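PDB 1HQZ: actin-binding protein, which binds actin filaments but not monomers through this N-terminal cofilin-homology domain, and regulates actin assembly by the ARP2/3 complex. Local coordinates for residues 18-21 and 22-25; 89-92 and 93-97. All coordinates share one frame; numbering follows the deposited sequence.

Contact 1: residues 18-21 and 22-25; sequences EYLK and IVRG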
ATOM      1  N   GLU A  18      -5.426  -9.668   5.707  1.00 40.28           N
ATOM      2  CA  GLU A  18      -5.774  -8.982   4.462  1.00 38.53           C
ATOM      3  C   GLU A  18      -4.635  -9.160   3.464  1.00 37.44           C
ATOM      4  O   GLU A  18      -4.857  -9.411   2.274  1.00 36.33           O
ATOM      5  CB  GLU A  18      -6.017  -7.497   4.729  1.00 38.62           C
ATOM      6  CG  GLU A  18      -7.080  -7.224   5.793  1.00 39.17           C
ATOM      7  CD  GLU A  18      -8.412  -7.916   5.502  1.00 39.99           C
ATOM      8  OE1 GLU A  18      -8.737  -8.135   4.318  1.00 40.27           O
ATOM      9  OE2 GLU A  18      -9.148  -8.235   6.462  1.00 42.97           O
ATOM     10  N   TYR A  19      -3.410  -9.045   3.963  1.00 36.62           N
ATOM     11  CA  TYR A  19      -2.225  -9.202   3.133  1.00 37.23           C
ATOM     12  C   TYR A  19      -2.246 -10.515   2.337  1.00 37.26           C
ATOM     13  O   TYR A  19      -2.125 -10.510   1.111  1.00 36.09           O
ATOM     14  CB  TYR A  19      -0.976  -9.140   4.012  1.00 37.51           C
ATOM     15  CG  TYR A  19       0.292  -9.586   3.323  1.00 38.97           C
ATOM     16  CD1 TYR A  19       0.884  -8.817   2.319  1.00 38.26           C
ATOM     17  CD2 TYR A  19       0.888 -10.798   3.661  1.00 39.24           C
ATOM     18  CE1 TYR A  19       2.049  -9.258   1.664  1.00 41.08           C
ATOM     19  CE2 TYR A  19       2.047 -11.247   3.016  1.00 38.57           C
ATOM     20  CZ  TYR A  19       2.619 -10.481   2.024  1.00 39.45           C
ATOM     21  OH  TYR A  19       3.747 -10.948   1.393  1.00 38.25           O
ATOM     22  N   LEU A  20      -2.415 -11.637   3.030  1.00 38.44           N
ATOM     23  CA  LEU A  20      -2.437 -12.941   2.359  1.00 38.56           C
ATOM     24  C   LEU A  20      -3.532 -13.044   1.318  1.00 37.60           C
ATOM     25  O   LEU A  20      -3.282 -13.505   0.201  1.00 36.35           O
ATOM     26  CB  LEU A  20      -2.592 -14.078   3.377  1.00 39.60           C
ATOM     27  CG  LEU A  20      -1.326 -14.401   4.168  1.00 42.33           C
ATOM     28  CD1 LEU A  20      -1.628 -15.481   5.193  1.00 43.96           C
ATOM     29  CD2 LEU A  20      -0.223 -14.856   3.215  1.00 41.10           C
ATOM     30  N   LYS A  21      -4.741 -12.617   1.684  1.00 38.58           N
ATOM     31  CA  LYS A  21      -5.881 -12.645   0.761  1.00 39.92           C
ATOM     32  C   LYS A  21      -5.488 -11.987  -0.551  1.00 38.66           C
ATOM     33  O   LYS A  21      -5.712 -12.529  -1.641  1.00 38.64           O
ATOM     34  CB  LYS A  21      -7.065 -11.843   1.303  1.00 41.87           C
ATOM     35  CG  LYS A  21      -7.919 -12.474   2.363  1.00 45.46           C
ATOM     36  CD  LYS A  21      -9.087 -11.528   2.616  1.00 47.67           C
ATOM     37  CE  LYS A  21      -9.925 -11.942   3.789  1.00 50.94           C
ATOM     38  NZ  LYS A  21     -10.996 -10.932   4.011  1.00 54.00           N
ATOM     39  N   ILE A  22      -4.909 -10.799  -0.423  1.00 38.71           N
ATOM     40  CA  ILE A  22      -4.505 -10.007  -1.569  1.00 38.49           C
ATOM     41  C   ILE A  22      -3.374 -10.595  -2.403  1.00 38.44           C
ATOM     42  O   ILE A  22      -3.527 -10.744  -3.609  1.00 40.27           O
ATOM     43  CB  ILE A  22      -4.134  -8.576  -1.117  1.00 37.04           C
ATOM     44  CG1 ILE A  22      -5.371  -7.907  -0.517  1.00 36.88           C
ATOM     45  CG2 ILE A  22      -3.604  -7.766  -2.289  1.00 35.28           C
ATOM     46  CD1 ILE A  22      -5.128  -6.520  -0.000  1.00 35.13           C
ATOM     47  N   VAL A  23      -2.242 -10.926  -1.782  1.00 37.83           N
ATOM     48  CA  VAL A  23      -1.125 -11.480  -2.550  1.00 39.19           C
ATOM     49  C   VAL A  23      -1.432 -12.818  -3.200  1.00 39.77           C
ATOM     50  O   VAL A  23      -0.844 -13.153  -4.228  1.00 42.40           O
ATOM     51  CB  VAL A  23       0.151 -11.656  -1.700  1.00 39.48           C
ATOM     52  CG1 VAL A  23       0.654 -10.299  -1.240  1.00 38.06           C
ATOM     53  CG2 VAL A  23      -0.124 -12.595  -0.519  1.00 40.61           C
ATOM     54  N   ARG A  24      -2.344 -13.582  -2.610  1.00 39.11           N
ATOM     55  CA  ARG A  24      -2.706 -14.886  -3.150  1.00 38.41           C
ATOM     56  C   ARG A  24      -3.825 -14.794  -4.171  1.00 39.81           C
ATOM     57  O   ARG A  24      -3.929 -15.639  -5.061  1.00 39.50           O
ATOM     58  CB  ARG A  24      -3.154 -15.820  -2.032  1.00 36.68           C
ATOM     59  CG  ARG A  24      -2.069 -16.243  -1.057  1.00 33.91           C
ATOM     60  CD  ARG A  24      -2.692 -17.096   0.041  1.00 34.62           C
ATOM     61  NE  ARG A  24      -1.696 -17.692   0.921  1.00 36.49           N
ATOM     62  CZ  ARG A  24      -1.983 -18.325   2.054  1.00 35.37           C
ATOM     63  NH1 ARG A  24      -3.242 -18.443   2.453  1.00 35.61           N
ATOM     64  NH2 ARG A  24      -1.007 -18.846   2.785  1.00 34.27           N
ATOM     65  N   GLY A  25      -4.662 -13.769  -4.031  1.00 41.21           N
ATOM     66  CA  GLY A  25      -5.790 -13.592  -4.930  1.00 41.47           C
ATOM     67  C   GLY A  25      -6.924 -14.534  -4.552  1.00 43.04           C
ATOM     68  O   GLY A  25      -7.784 -14.846  -5.372  1.00 43.85           O
TER

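Contact 2: residues 89-92 and 93-97; sequences DSAP and LKTRA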
ATOM      1  N   ASP A  89       2.143  15.863   2.476  1.00 40.98           N
ATOM      2  CA  ASP A  89       2.778  17.001   3.128  1.00 43.56           C
ATOM      3  C   ASP A  89       2.189  17.302   4.500  1.00 43.27           C
ATOM      4  O   ASP A  89       2.924  17.631   5.428  1.00 43.20           O
ATOM      5  CB  ASP A  89       2.687  18.258   2.248  1.00 45.94           C
ATOM      6  CG  ASP A  89       3.473  18.130   0.946  1.00 49.12           C
ATOM      7  OD1 ASP A  89       4.363  17.251   0.858  1.00 50.54           O
ATOM      8  OD2 ASP A  89       3.211  18.918   0.010  1.00 48.00           O
ATOM      9  N   SER A  90       0.872  17.153   4.623  1.00 43.93           N
ATOM     10  CA  SER A  90       0.147  17.435   5.863  1.00 44.19           C
ATOM     11  C   SER A  90       0.311  16.435   7.000  1.00 44.53           C
ATOM     12  O   SER A  90      -0.137  16.691   8.112  1.00 45.77           O
ATOM     13  CB  SER A  90      -1.338  17.591   5.555  1.00 44.18           C
ATOM     14  OG  SER A  90      -1.540  18.665   4.656  1.00 44.28           O
ATOM     15  N   ALA A  91       0.935  15.294   6.731  1.00 44.05           N
ATOM     16  CA  ALA A  91       1.141  14.295   7.774  1.00 43.90           C
ATOM     17  C   ALA A  91       2.106  14.884   8.804  1.00 44.34           C
ATOM     18  O   ALA A  91       2.936  15.729   8.469  1.00 43.60           O
ATOM     19  CB  ALA A  91       1.724  13.024   7.173  1.00 40.92           C
ATOM     20  N   PRO A  92       2.009  14.445  10.069  1.00 44.22           N
ATOM     21  CA  PRO A  92       2.892  14.955  11.124  1.00 46.02           C
ATOM     22  C   PRO A  92       4.380  14.911  10.777  1.00 46.88           C
ATOM     23  O   PRO A  92       4.888  13.907  10.272  1.00 47.67           O
ATOM     24  CB  PRO A  92       2.531  14.091  12.337  1.00 45.67           C
ATOM     25  CG  PRO A  92       1.868  12.886  11.751  1.00 45.99           C
ATOM     26  CD  PRO A  92       1.087  13.432  10.600  1.00 44.08           C
ATOM     27  N   LEU A  93       5.067  16.017  11.056  1.00 47.90           N
ATOM     28  CA  LEU A  93       6.489  16.165  10.760  1.00 48.70           C
ATOM     29  C   LEU A  93       7.315  14.915  11.014  1.00 48.92           C
ATOM     30  O   LEU A  93       7.913  14.357  10.097  1.00 49.44           O
ATOM     31  CB  LEU A  93       7.085  17.320  11.571  1.00 49.40           C
ATOM     32  CG  LEU A  93       8.563  17.630  11.295  1.00 50.97           C
ATOM     33  CD1 LEU A  93       8.696  18.202   9.899  1.00 50.44           C
ATOM     34  CD2 LEU A  93       9.101  18.629  12.317  1.00 52.26           C
ATOM     35  N   LYS A  94       7.344  14.478  12.265  1.00 48.74           N
ATOM     36  CA  LYS A  94       8.125  13.318  12.656  1.00 48.86           C
ATOM     37  C   LYS A  94       7.843  12.039  11.880  1.00 47.90           C
ATOM     38  O   LYS A  94       8.750  11.239  11.669  1.00 48.07           O
ATOM     39  CB  LYS A  94       7.951  13.062  14.151  1.00 50.95           C
ATOM     40  CG  LYS A  94       8.461  14.197  15.022  1.00 52.47           C
ATOM     41  CD  LYS A  94       8.264  13.886  16.495  1.00 55.43           C
ATOM     42  CE  LYS A  94       8.703  15.056  17.366  1.00 59.02           C
ATOM     43  NZ  LYS A  94       8.459  14.804  18.821  1.00 58.54           N
ATOM     44  N   THR A  95       6.598  11.834  11.462  1.00 46.90           N
ATOM     45  CA  THR A  95       6.268  10.624  10.711  1.00 46.26           C
ATOM     46  C   THR A  95       6.788  10.733   9.276  1.00 44.39           C
ATOM     47  O   THR A  95       7.189   9.740   8.673  1.00 43.78           O
ATOM     48  CB  THR A  95       4.739  10.352  10.695  1.00 47.17           C
ATOM     49  OG1 THR A  95       4.065  11.415  10.012  1.00 51.95           O
ATOM     50  CG2 THR A  95       4.202  10.252  12.110  1.00 47.34           C
ATOM     51  N   ARG A  96       6.782  11.944   8.730  1.00 43.96           N
ATOM     52  CA  ARG A  96       7.280  12.164   7.377  1.00 41.09           C
ATOM     53  C   ARG A  96       8.794  12.005   7.356  1.00 42.30           C
ATOM     54  O   ARG A  96       9.374  11.579   6.355  1.00 41.02           O
ATOM     55  CB  ARG A  96       6.915  13.565   6.888  1.00 42.08           C
ATOM     56  CG  ARG A  96       5.485  13.699   6.403  1.00 42.44           C
ATOM     57  CD  ARG A  96       5.238  15.070   5.801  1.00 43.88           C
ATOM     58  NE  ARG A  96       5.181  16.105   6.829  1.00 46.20           N
ATOM     59  CZ  ARG A  96       5.975  17.167   6.875  1.00 46.71           C
ATOM     60  NH1 ARG A  96       6.901  17.349   5.947  1.00 47.28           N
ATOM     61  NH2 ARG A  96       5.840  18.049   7.855  1.00 46.79           N
ATOM     62  N   ALA A  97       9.436  12.349   8.470  1.00 41.36           N
ATOM     63  CA  ALA A  97      10.885  12.251   8.571  1.00 41.15           C
ATOM     64  C   ALA A  97      11.330  10.805   8.740  1.00 42.11           C
ATOM     65  O   ALA A  97      12.492  10.475   8.506  1.00 44.04           O
ATOM     66  CB  ALA A  97      11.380  13.087   9.734  1.00 39.28           C
TER

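Contact 1: residues 18-21 and 22-25
Val23 N gives Tyr19 O a backbone hydrogen bond of 2.9 Å, almost straight at 176°, and three more run one turn down this piece of helix. Ile22 N to Glu18 O and Arg24 N to Leu20 O repeat the step on either side of it. The last, Gly25 N to Lys21 O, bends to 132° as the chain leaves the helix: Gly25, with positive phi, is the C-prime residue of a Schellman motif. One turn also separates Glu18 from Lys21, whose extended chain brings NZ to 3.6 Å from Glu18 OE1, a long salt bridge.

Next comes the packing. With CG anti to its backbone N (chi1 167°), Tyr19 sends its ring along the helix flank, where Val23 CG1 meets CE1 at 3.4 Å and Val23 CG2 lies above one face, toward the rim. Leu20 and Arg24 run side by side, and Leu20 CD2 sits over a face of the guanidinium, 3.9 Å from Arg24 NE. Cutting Tyr19 back to an alanine would probably open a gap beside Val23 CG1 and leave Lys112 O without the phenol that now hydrogen-bonds to it.

Buried Ile22 faces the sheet, touching Leu33 on strand 32-37 and Leu68 and Arg70 on strand 65-71, while Tyr19 reaches Leu68 and Phe111, just past the end of helix 93-110.

Contact 2: residues 89-92 and 93-97
Pro92 O is gripped by the first turn of the helix that follows it. Thr95 OG1 donates at 2.6 Å to Pro92 O, in the carbonyl plane and on a lone pair, while Arg96 N approaches the same oxygen at 3.1 Å, close to the direction of the C=O bond. Thr95 N, at a poorer angle, adds a weak third bond. The hydroxyl gets there because OG1 stands between the backbone N and the carbonyl carbon of its own residue (chi1 63°), turned back toward the proline. Its methyl, CG2, rests 3.5 Å from Pro92 CG, so the threonine meets both the carbonyl and the ring of Pro92.

One residue earlier, Ala91 O takes a straight bond from Arg96 NE, 2.8 Å at 164°, and lies near the guanidinium plane. A bend at chi3 (-73°) folds the arginine back over the loop for this, with its CG against Ala91 CB. Asp89 O comes over a face of the guanidinium, 3.1 Å from Arg96 NE, at too poor an angle for a hydrogen bond. The Asp89 carboxylate is engaged elsewhere, in a salt bridge with Arg121. Ala91 and Thr95 both touch Val64, in the loop just before strand 65-71.

This is a helix N terminus with proline at the N-cap, where the Thr95 hydroxyl and the arginine side chain tie the helix to its lead-in loop. Helix 93-110 corresponds to the long helix that cofilin-family domains use against actin, and probably serves likewise here.

From the N terminus, contact 1 comes first, over the last two turns of helix 12-24, before the chain enters the sheet at strand 32-37. Contact 2 follows in series, after strand 80-86, at the start of helix 93-110; the two neither nest nor cross. Each closes a local turn: 18-25 finishes a helix, 89-97 begins one. Their centres lie 29 Å apart, on opposite sides of the chain's centre, with nearest atoms about 21 Å apart. Helix 93-110 spans part of that distance: it starts in contact 2, and the residues just past its far end lie against contact 1. That helix is also the crossover connecting parallel strands 80-86 and 116-120.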